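Local atomic coordinates of Fe-S binding reductase, putative (Thermus thermophilus, PDB entry 2D4P), a protein that is of unknown function but belongs to the acetyltransferase clan, so that it may transfer acyl groups in the manner of GNAT enzymes. Residues L28-R33 / L51-W56; M47-A52 / V65-G70; T61-T66 / Y93-H98; A75-L80 / K111-A116. All blocks are in the same frame, centred on the assembly; numbering follows the deposited sequence.

Interaction 1 of 4, residues L28-R33 / L51-W56; sequences LRFFAR and LAQAVW
Phe31 lies flat on Leu51, with Leu51 CB 3.6 Å from the centroid of the Phe31 ring and only 6° off the ring normal, a CH-pi contact over the face. The opposite face of the same ring carries Phe30 CD1, 3.8 Å above its plane, and the ring is thereby clamped between a helix neighbour and the strand. Phe31 CG stands anti to its carbonyl carbon (chi1 -73°), which lowers the ring onto the strand and brings CD1 to 3.6 Å from Ala52 O, in the ring plane. Leu51 adds CD1 beneath the CD2-CE2 side of the ring. Gln53 rises beside it, its amide perpendicular to the Phe31 ring; OE1 meets the edge of the Phe30 ring at 3.5 Å from CZ, while NE2 lies 3.8 Å from Phe31 CE1 and is hydrogen-bonded to Thr66 OG1. No hydrogen bond joins the two segments. Were Phe31 cut back to alanine, a gap would probably open above Leu51 and Gln53 NE2 would lose the ring beside it, with Phe30 still at OE1. Helix 25-34 thus packs on one face of the sheet, the axis of segment 28-33 running 57° from that of segment 51-56, consistent with the GNAT-like alpha/beta fold suggested by its family.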
# COMPACT_ATOMS: atom_id res chain seq x y z
N LEU A 28 -4.18 -10.64 5.56
CA LEU A 28 -2.95 -11.02 4.88
C LEU A 28 -3.26 -11.91 3.67
O LEU A 28 -2.78 -11.65 2.57
CB LEU A 28 -2.00 -11.75 5.85
CG LEU A 28 -0.63 -12.20 5.30
CD1 LEU A 28 0.35 -12.41 6.45
CD2 LEU A 28 -0.72 -13.48 4.50
N ARG A 29 -4.11 -12.92 3.88
CA ARG A 29 -4.46 -13.86 2.81
C ARG A 29 -5.14 -13.18 1.62
O ARG A 29 -4.80 -13.45 0.46
CB ARG A 29 -5.36 -14.97 3.36
CG ARG A 29 -4.62 -16.04 4.12
CD ARG A 29 -5.54 -17.00 4.86
NE ARG A 29 -4.78 -18.04 5.53
CZ ARG A 29 -5.32 -19.00 6.29
NH1 ARG A 29 -6.63 -19.04 6.50
NH2 ARG A 29 -4.54 -19.91 6.85
N PHE A 30 -6.08 -12.30 1.91
CA PHE A 30 -6.77 -11.53 0.89
C PHE A 30 -5.82 -10.65 0.10
O PHE A 30 -5.82 -10.65 -1.13
CB PHE A 30 -7.83 -10.68 1.55
CG PHE A 30 -8.51 -9.75 0.61
CD1 PHE A 30 -8.11 -8.42 0.49
CD2 PHE A 30 -9.57 -10.20 -0.17
CE1 PHE A 30 -8.76 -7.55 -0.38
CE2 PHE A 30 -10.23 -9.31 -1.05
CZ PHE A 30 -9.81 -8.00 -1.15
N PHE A 31 -4.99 -9.88 0.80
CA PHE A 31 -4.05 -8.99 0.13
C PHE A 31 -2.94 -9.74 -0.61
O PHE A 31 -2.47 -9.30 -1.65
CB PHE A 31 -3.54 -7.89 1.06
CG PHE A 31 -4.58 -6.83 1.34
CD1 PHE A 31 -4.99 -5.94 0.32
CD2 PHE A 31 -5.18 -6.71 2.58
CE1 PHE A 31 -5.95 -5.00 0.57
CE2 PHE A 31 -6.18 -5.76 2.82
CZ PHE A 31 -6.57 -4.91 1.81
N ALA A 32 -2.53 -10.91 -0.10
CA ALA A 32 -1.58 -11.75 -0.83
C ALA A 32 -2.15 -12.18 -2.18
O ALA A 32 -1.39 -12.33 -3.13
CB ALA A 32 -1.18 -12.99 -0.02
N ARG A 33 -3.45 -12.37 -2.26
CA ARG A 33 -4.10 -12.87 -3.48
C ARG A 33 -4.27 -11.76 -4.53
O ARG A 33 -4.48 -12.07 -5.70
CB ARG A 33 -5.50 -13.46 -3.19
CG ARG A 33 -5.56 -14.92 -2.69
CD ARG A 33 -7.00 -15.43 -2.52
NE ARG A 33 -7.54 -15.22 -1.16
CZ ARG A 33 -8.56 -14.42 -0.81
NH1 ARG A 33 -9.22 -13.67 -1.71
NH2 ARG A 33 -8.92 -14.35 0.47
N LEU A 51 -0.77 -2.68 1.38
CA LEU A 51 -1.96 -3.48 1.10
C LEU A 51 -2.73 -2.74 0.04
O LEU A 51 -3.15 -1.63 0.27
CB LEU A 51 -2.82 -3.61 2.35
CG LEU A 51 -2.09 -4.13 3.57
CD1 LEU A 51 -3.11 -4.32 4.67
CD2 LEU A 51 -1.28 -5.41 3.31
N ALA A 52 -2.84 -3.35 -1.12
CA ALA A 52 -3.47 -2.73 -2.29
C ALA A 52 -4.31 -3.74 -3.06
O ALA A 52 -4.09 -4.94 -3.00
CB ALA A 52 -2.44 -2.08 -3.20
N GLN A 53 -5.30 -3.23 -3.79
CA GLN A 53 -6.26 -4.08 -4.49
C GLN A 53 -6.88 -3.37 -5.66
O GLN A 53 -6.98 -2.13 -5.69
CB GLN A 53 -7.37 -4.56 -3.53
CG GLN A 53 -8.27 -3.43 -3.04
CD GLN A 53 -9.27 -3.92 -1.99
OE1 GLN A 53 -10.13 -4.75 -2.31
NE2 GLN A 53 -9.12 -3.46 -0.76
N ALA A 54 -7.33 -4.18 -6.63
CA ALA A 54 -8.02 -3.67 -7.79
C ALA A 54 -9.48 -3.45 -7.54
O ALA A 54 -10.17 -4.32 -6.95
CB ALA A 54 -7.84 -4.60 -8.98
N VAL A 55 -9.95 -2.29 -7.98
CA VAL A 55 -11.35 -1.89 -7.88
C VAL A 55 -11.83 -1.50 -9.28
O VAL A 55 -11.30 -0.56 -9.87
CB VAL A 55 -11.53 -0.70 -6.95
CG1 VAL A 55 -13.03 -0.28 -6.89
CG2 VAL A 55 -10.99 -1.02 -5.54
N TRP A 56 -12.79 -2.25 -9.80
CA TRP A 56 -13.34 -1.99 -11.15
C TRP A 56 -14.21 -0.73 -11.10
O TRP A 56 -15.03 -0.53 -10.18
CB TRP A 56 -14.14 -3.18 -11.64
CG TRP A 56 -14.45 -3.15 -13.11
CD1 TRP A 56 -13.55 -3.01 -14.15
CD2 TRP A 56 -15.73 -3.32 -13.71
NE1 TRP A 56 -14.22 -3.07 -15.36
CE2 TRP A 56 -15.56 -3.25 -15.12
CE3 TRP A 56 -17.03 -3.48 -13.20
CZ2 TRP A 56 -16.62 -3.38 -16.02
CZ3 TRP A 56 -18.10 -3.60 -14.12
CH2 TRP A 56 -17.88 -3.55 -15.50

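Interaction 2 of 4, residues M47-A52 / V65-G70; sequences MGFALA and VTRIEG
Val65 and Ala52 meet through CG2 and CB, 4.1 Å apart, as a non-hydrogen-bonded pair of two antiparallel strands. At Thr66 the register slips: Thr66 and Arg67 both face Leu51, a classic beta bulge. Leu51 O accepts from Arg67 N at 3.2 Å and weakly from Thr66 N. Arg67 O returns the pairing to Leu51 N at 2.7 Å. The Arg67 side chain, with CG anti to the backbone N (chi1 -172°) and extended to NE, runs past Leu51 CD1 to the Phe49 ring, which points its CZ at the guanidinium face from 3.9 Å above the plane, over its centre; with the planes 73° apart, the two groups do not stack. Arg67 NH1 is also held by Arg21 O, and NH2 by Ala18 O. Ile68, on the other face of the sheet, touches Ala50 CB with CG1 at 4.2 Å. Glu69 exchanges two backbone bonds with Phe49, and its CB lies over the Phe49 ring face, 22° off the normal. Bent at chi2, its chain brings OE2 to 2.8 Å from Arg67 NE, in the guanidinium plane and on the anti lone pair. Gly70 CA approaches Gly48 CA to 3.9 Å, a closeness owed to Gly48, where a CB would clash with Glu69 O. The chemistry therefore implies a guanidinium fixed in its plane by acceptors, its charge probably balanced in part by Glu69.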
# COMPACT_ATOMS: atom_id res chain seq x y z
N MET A 47 10.68 -3.63 6.83
CA MET A 47 10.81 -2.18 6.70
C MET A 47 9.53 -1.49 6.23
O MET A 47 9.45 -0.27 6.30
CB MET A 47 11.96 -1.84 5.75
CG MET A 47 13.37 -2.09 6.34
SD MET A 47 13.69 -1.05 7.78
CE MET A 47 13.94 0.56 7.01
N GLY A 48 8.55 -2.25 5.75
CA GLY A 48 7.29 -1.65 5.36
C GLY A 48 6.40 -2.65 4.67
O GLY A 48 6.82 -3.77 4.33
N PHE A 49 5.16 -2.24 4.43
CA PHE A 49 4.28 -3.05 3.60
C PHE A 49 3.22 -2.17 2.96
O PHE A 49 2.94 -1.08 3.44
CB PHE A 49 3.63 -4.19 4.42
CG PHE A 49 2.64 -3.72 5.49
CD1 PHE A 49 1.32 -3.43 5.18
CD2 PHE A 49 3.04 -3.65 6.82
CE1 PHE A 49 0.45 -3.01 6.16
CE2 PHE A 49 2.15 -3.24 7.80
CZ PHE A 49 0.86 -2.93 7.47
N ALA A 50 2.65 -2.66 1.87
CA ALA A 50 1.55 -1.99 1.18
C ALA A 50 0.45 -3.01 0.94
O ALA A 50 0.72 -4.08 0.39
CB ALA A 50 2.01 -1.38 -0.13
N LEU A 51 -0.77 -2.68 1.38
CA LEU A 51 -1.96 -3.48 1.10
C LEU A 51 -2.73 -2.74 0.04
O LEU A 51 -3.15 -1.63 0.27
CB LEU A 51 -2.82 -3.61 2.35
CG LEU A 51 -2.09 -4.13 3.57
CD1 LEU A 51 -3.11 -4.32 4.67
CD2 LEU A 51 -1.28 -5.41 3.31
N ALA A 52 -2.84 -3.35 -1.12
CA ALA A 52 -3.47 -2.73 -2.29
C ALA A 52 -4.31 -3.74 -3.06
O ALA A 52 -4.09 -4.94 -3.00
CB ALA A 52 -2.44 -2.08 -3.20
N VAL A 65 -4.51 1.70 -2.83
CA VAL A 65 -3.63 1.33 -1.73
C VAL A 65 -4.40 1.64 -0.44
O VAL A 65 -4.51 2.79 -0.01
CB VAL A 65 -2.28 2.09 -1.76
CG1 VAL A 65 -1.39 1.59 -0.63
CG2 VAL A 65 -1.57 1.97 -3.09
N THR A 66 -4.92 0.59 0.15
CA THR A 66 -5.71 0.61 1.33
C THR A 66 -4.90 1.01 2.53
O THR A 66 -5.38 1.71 3.44
CB THR A 66 -6.32 -0.85 1.47
OG1 THR A 66 -7.03 -1.15 0.24
CG2 THR A 66 -7.29 -0.88 2.52
N ARG A 67 -3.66 0.54 2.56
CA ARG A 67 -2.76 0.81 3.64
C ARG A 67 -1.32 0.75 3.20
O ARG A 67 -0.93 -0.18 2.50
CB ARG A 67 -2.96 -0.20 4.78
CG ARG A 67 -2.18 0.18 6.00
CD ARG A 67 -2.60 -0.58 7.20
NE ARG A 67 -1.84 -0.16 8.37
CZ ARG A 67 -1.88 -0.82 9.51
NH1 ARG A 67 -2.63 -1.91 9.61
NH2 ARG A 67 -1.14 -0.40 10.54
N ILE A 68 -0.52 1.70 3.69
CA ILE A 68 0.92 1.62 3.47
C ILE A 68 1.61 2.04 4.77
O ILE A 68 1.19 3.00 5.44
CB ILE A 68 1.37 2.45 2.24
CG1 ILE A 68 2.85 2.16 1.94
CG2 ILE A 68 1.15 3.96 2.42
CD1 ILE A 68 3.35 2.83 0.63
N GLU A 69 2.62 1.28 5.14
CA GLU A 69 3.43 1.54 6.30
C GLU A 69 4.88 1.42 5.89
O GLU A 69 5.22 0.58 5.05
CB GLU A 69 3.11 0.55 7.43
CG GLU A 69 1.66 0.53 7.89
CD GLU A 69 1.16 1.85 8.50
OE1 GLU A 69 1.98 2.70 8.88
OE2 GLU A 69 -0.07 2.00 8.62
N GLY A 70 5.73 2.25 6.49
CA GLY A 70 7.15 2.20 6.18
C GLY A 70 8.03 3.00 7.12
O GLY A 70 7.65 4.06 7.60

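Interaction 3 of 4, residues T61-T66 / Y93-H98; sequences TTVLVT and YEVALH
Val65 N bonds to Ala96 O at 2.9 Å, with 172° at the hydrogen, the straightest of the four backbone bonds between these parallel strands. Ala96 N in turn reaches Val63 O, and Val63 N reaches Glu94 O, so that Val63 is bonded through both its N and its O to residues flanking Val95. Tyr93 N donates to Thr61 O at 3.1 Å, more bent. Two waters extend the polar seam: one lies 2.6 Å from Thr62 OG1 and donates to Glu94 OE2, and another donates to Val65 O while accepting from His98 N. The parallel pairing, with helix 73-89 between the strands in sequence, makes a beta-alpha-beta unit in which 94-97 is an outermost strand of the sheet within the chain. Val63, Val65 and Val95 turn their side chains to the face where Val83 of that helix packs. There Val65 CG2 meets Val95 CG1 at 4.1 Å, and Val65 CB meets Leu97 CD1 at 3.9 Å, Val65 crossing each partner at a slant. On the other face Thr62 OG1 touches Glu94 CG at 3.4 Å. Leu64 CG lies anti to the backbone N (chi1 -172°), and a turn at chi2 to 59° brings CD1 to 3.3 Å from Ala96 O and close to Ala96 CB. The same methyl stands 4.1 Å above the His98 ring plane, offset toward the rim.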
# COMPACT_ATOMS: atom_id res chain seq x y z
N THR A 61 -9.99 0.06 -14.45
CA THR A 61 -9.72 -0.39 -13.09
C THR A 61 -8.78 0.58 -12.40
O THR A 61 -7.91 1.19 -13.03
CB THR A 61 -9.13 -1.79 -13.16
OG1 THR A 61 -10.11 -2.67 -13.73
CG2 THR A 61 -8.76 -2.37 -11.78
N THR A 62 -8.99 0.78 -11.10
CA THR A 62 -8.06 1.50 -10.26
C THR A 62 -7.47 0.54 -9.24
O THR A 62 -8.19 -0.33 -8.74
CB THR A 62 -8.82 2.62 -9.48
OG1 THR A 62 -9.30 3.61 -10.41
CG2 THR A 62 -7.88 3.34 -8.55
N VAL A 63 -6.17 0.69 -8.94
CA VAL A 63 -5.60 0.02 -7.80
C VAL A 63 -5.58 1.00 -6.64
O VAL A 63 -4.99 2.06 -6.72
CB VAL A 63 -4.19 -0.55 -8.13
CG1 VAL A 63 -3.44 -0.85 -6.80
CG2 VAL A 63 -4.34 -1.82 -8.95
N LEU A 64 -6.32 0.66 -5.58
CA LEU A 64 -6.33 1.45 -4.37
C LEU A 64 -5.40 0.86 -3.33
O LEU A 64 -5.46 -0.34 -3.00
CB LEU A 64 -7.75 1.47 -3.80
CG LEU A 64 -8.01 2.39 -2.62
CD1 LEU A 64 -7.70 3.88 -2.91
CD2 LEU A 64 -9.48 2.20 -2.19
N VAL A 65 -4.51 1.70 -2.83
CA VAL A 65 -3.63 1.33 -1.73
C VAL A 65 -4.40 1.64 -0.44
O VAL A 65 -4.51 2.79 -0.01
CB VAL A 65 -2.28 2.09 -1.76
CG1 VAL A 65 -1.39 1.59 -0.63
CG2 VAL A 65 -1.57 1.97 -3.09
N THR A 66 -4.92 0.59 0.15
CA THR A 66 -5.71 0.61 1.33
C THR A 66 -4.90 1.01 2.53
O THR A 66 -5.38 1.71 3.44
CB THR A 66 -6.32 -0.85 1.47
OG1 THR A 66 -7.03 -1.15 0.24
CG2 THR A 66 -7.29 -0.88 2.52
N TYR A 93 -5.55 1.50 -14.94
CA TYR A 93 -5.52 2.90 -15.39
C TYR A 93 -4.87 3.85 -14.41
O TYR A 93 -4.15 4.76 -14.85
CB TYR A 93 -6.95 3.34 -15.68
CG TYR A 93 -7.02 4.75 -16.23
CD1 TYR A 93 -6.79 5.00 -17.58
CD2 TYR A 93 -7.28 5.83 -15.39
CE1 TYR A 93 -6.84 6.29 -18.08
CE2 TYR A 93 -7.36 7.12 -15.89
CZ TYR A 93 -7.11 7.36 -17.23
OH TYR A 93 -7.18 8.66 -17.74
N GLU A 94 -5.11 3.69 -13.12
CA GLU A 94 -4.52 4.57 -12.11
C GLU A 94 -4.36 3.89 -10.79
O GLU A 94 -4.98 2.87 -10.53
CB GLU A 94 -5.33 5.83 -11.94
CG GLU A 94 -6.74 5.65 -11.40
CD GLU A 94 -7.44 6.99 -11.22
OE1 GLU A 94 -7.41 7.79 -12.16
OE2 GLU A 94 -7.98 7.26 -10.12
N VAL A 95 -3.52 4.48 -9.95
CA VAL A 95 -3.30 4.03 -8.60
C VAL A 95 -3.65 5.20 -7.69
O VAL A 95 -3.27 6.35 -7.94
CB VAL A 95 -1.83 3.62 -8.38
CG1 VAL A 95 -1.58 3.20 -6.96
CG2 VAL A 95 -1.36 2.51 -9.40
N ALA A 96 -4.38 4.91 -6.64
CA ALA A 96 -4.86 5.93 -5.70
C ALA A 96 -4.62 5.52 -4.27
O ALA A 96 -4.56 4.33 -3.95
CB ALA A 96 -6.37 6.20 -5.93
N LEU A 97 -4.52 6.53 -3.39
CA LEU A 97 -4.25 6.31 -1.98
C LEU A 97 -4.93 7.45 -1.22
O LEU A 97 -4.93 8.60 -1.69
CB LEU A 97 -2.73 6.37 -1.78
CG LEU A 97 -2.07 6.06 -0.44
CD1 LEU A 97 -0.71 5.48 -0.66
CD2 LEU A 97 -1.97 7.33 0.38
N HIS A 98 -5.50 7.15 -0.06
CA HIS A 98 -6.02 8.18 0.85
C HIS A 98 -4.94 8.55 1.88
O HIS A 98 -4.60 7.76 2.76
CB HIS A 98 -7.33 7.72 1.52
CG HIS A 98 -8.40 7.31 0.55
ND1 HIS A 98 -9.42 6.44 0.89
CD2 HIS A 98 -8.66 7.69 -0.73
CE1 HIS A 98 -10.22 6.26 -0.15
NE2 HIS A 98 -9.78 7.01 -1.14
O HOH W 1 -10.38 5.59 -9.08
O HOH W 2 -5.55 4.64 1.25

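Interaction 4 of 4, residues A75-L80 / K111-A116; sequences ALRGLL and KAEGFA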
# COMPACT_ATOMS: atom_id res chain seq x y z
N ALA A 75 11.80 2.95 1.96
CA ALA A 75 10.86 1.83 2.01
C ALA A 75 9.53 2.21 1.34
O ALA A 75 8.96 1.47 0.53
CB ALA A 75 10.66 1.39 3.43
N LEU A 76 9.03 3.39 1.66
CA LEU A 76 7.75 3.83 1.13
C LEU A 76 7.80 3.98 -0.38
O LEU A 76 6.88 3.57 -1.08
CB LEU A 76 7.34 5.15 1.80
CG LEU A 76 6.98 5.01 3.28
CD1 LEU A 76 6.87 6.43 3.93
CD2 LEU A 76 5.71 4.22 3.49
N ARG A 77 8.88 4.58 -0.88
CA ARG A 77 9.05 4.74 -2.33
C ARG A 77 9.07 3.41 -3.07
O ARG A 77 8.43 3.26 -4.10
CB ARG A 77 10.31 5.53 -2.66
CG ARG A 77 10.24 6.99 -2.39
CD ARG A 77 11.48 7.72 -2.88
NE ARG A 77 11.62 7.62 -4.34
CZ ARG A 77 12.65 8.10 -5.02
NH1 ARG A 77 13.64 8.73 -4.42
NH2 ARG A 77 12.69 7.96 -6.34
N GLY A 78 9.81 2.44 -2.54
CA GLY A 78 9.95 1.16 -3.20
C GLY A 78 8.65 0.38 -3.19
O GLY A 78 8.33 -0.31 -4.17
N LEU A 79 7.90 0.49 -2.10
CA LEU A 79 6.57 -0.11 -2.04
C LEU A 79 5.64 0.51 -3.10
O LEU A 79 4.92 -0.19 -3.82
CB LEU A 79 5.97 0.02 -0.65
CG LEU A 79 6.61 -0.82 0.45
CD1 LEU A 79 6.25 -0.33 1.80
CD2 LEU A 79 6.28 -2.30 0.28
N LEU A 80 5.66 1.83 -3.21
CA LEU A 80 4.84 2.49 -4.22
C LEU A 80 5.24 2.05 -5.61
O LEU A 80 4.39 1.80 -6.44
CB LEU A 80 4.94 4.01 -4.11
CG LEU A 80 4.32 4.59 -2.84
CD1 LEU A 80 4.77 6.04 -2.73
CD2 LEU A 80 2.78 4.43 -2.86
N LYS A 111 5.32 12.08 -3.90
CA LYS A 111 5.79 13.05 -4.88
C LYS A 111 6.95 12.48 -5.70
O LYS A 111 7.01 12.64 -6.92
CB LYS A 111 6.17 14.35 -4.17
CG LYS A 111 6.60 15.46 -5.10
CD LYS A 111 6.57 16.82 -4.44
CE LYS A 111 7.18 17.88 -5.33
NZ LYS A 111 7.45 19.15 -4.55
N ALA A 112 7.86 11.76 -5.04
CA ALA A 112 9.03 11.21 -5.71
C ALA A 112 8.64 10.13 -6.72
O ALA A 112 9.33 9.93 -7.70
CB ALA A 112 10.06 10.66 -4.71
N GLU A 113 7.54 9.43 -6.48
CA GLU A 113 7.09 8.39 -7.38
C GLU A 113 5.92 8.80 -8.28
O GLU A 113 5.19 7.93 -8.80
CB GLU A 113 6.76 7.13 -6.58
CG GLU A 113 7.93 6.51 -5.82
CD GLU A 113 9.16 6.26 -6.67
OE1 GLU A 113 9.03 5.99 -7.88
OE2 GLU A 113 10.28 6.32 -6.16
N GLY A 114 5.76 10.10 -8.51
CA GLY A 114 4.90 10.58 -9.59
C GLY A 114 3.42 10.71 -9.27
O GLY A 114 2.59 10.84 -10.17
N PHE A 115 3.08 10.68 -7.99
CA PHE A 115 1.69 10.88 -7.59
C PHE A 115 1.38 12.35 -7.41
O PHE A 115 2.23 13.15 -6.98
CB PHE A 115 1.38 10.17 -6.27
CG PHE A 115 1.29 8.68 -6.38
CD1 PHE A 115 2.44 7.92 -6.59
CD2 PHE A 115 0.06 8.04 -6.26
CE1 PHE A 115 2.35 6.56 -6.66
CE2 PHE A 115 -0.03 6.68 -6.35
CZ PHE A 115 1.11 5.94 -6.58
N ALA A 116 0.16 12.72 -7.76
CA ALA A 116 -0.37 14.08 -7.55
C ALA A 116 -1.34 14.13 -6.38
O ALA A 116 -2.08 13.15 -6.09
CB ALA A 116 -1.04 14.58 -8.83
O HOH W 3 11.49 6.32 -9.05
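Arg77 and Glu113 bring the two segments together, their CA atoms the nearest across the contact at 6.5 Å. Segment 75-80 is regular helix, with Leu79 N bonded to Ala75 O and Leu80 N to Leu76 O. Segment 111-116 holds the end of another helix: Glu113 is the first residue to leave helical angles, and Gly114, with positive phi, is the C-prime residue of a Schellman motif, with Gly114 N bonded to Lys111 O and Phe115 N to Leu110 O. Arg77 grips a single oxygen side-on: NE lies 2.6 Å from Glu113 OE2 and NH2 lies 2.9 Å from the same atom. Both bonds keep OE2 within 6° of the guanidinium plane, although the carboxylate is turned 32° from it. The bend at chi3 (64°) folds the guanidinium back over Ala112, whose CB is 3.4 Å above one face, toward the rim. Water 3 donates to Glu113 OE1 at 2.7 Å. Farther in, Leu80 CB touches Glu113 CG, and Leu80 CD2 stands 4.3 Å from Phe115 CZ. A leucine in place of Arg77 has no donors for Glu113 OE2, and the carboxylate would probably be left with Arg81 as its charged mate and be freer to turn. The arrangement is a salt bridge from helix 73-89 to the residue just past the end of helix 104-112, at a Schellman C-cap.

In the fold
Three of the four contacts involve one mixed sheet, and the fourth lies on the helices packed against it. Interactions 1 and 2 share Leu51 and Ala52 on strand 45-56, and interactions 2 and 3 share Val65 and Thr66 on strand 61-70; the centres in each pair lie 11 and 12 Å apart. Interaction 1 adds helix 25-34 to the sheet, whereas interaction 4 joins helices 73-89 and 104-112, their centres about 19 Å apart, on opposite sides of the chain's centre. Leu79 CD1 of interaction 4 packs 3.4 Å from Phe49 N of interaction 2. Along the chain, interactions 3 and 4 alternate their segments, because helix 73-89 connects strands 61-70 and 94-97. The sheet is thus flanked by helices on both sides, consistent with a GNAT-like fold.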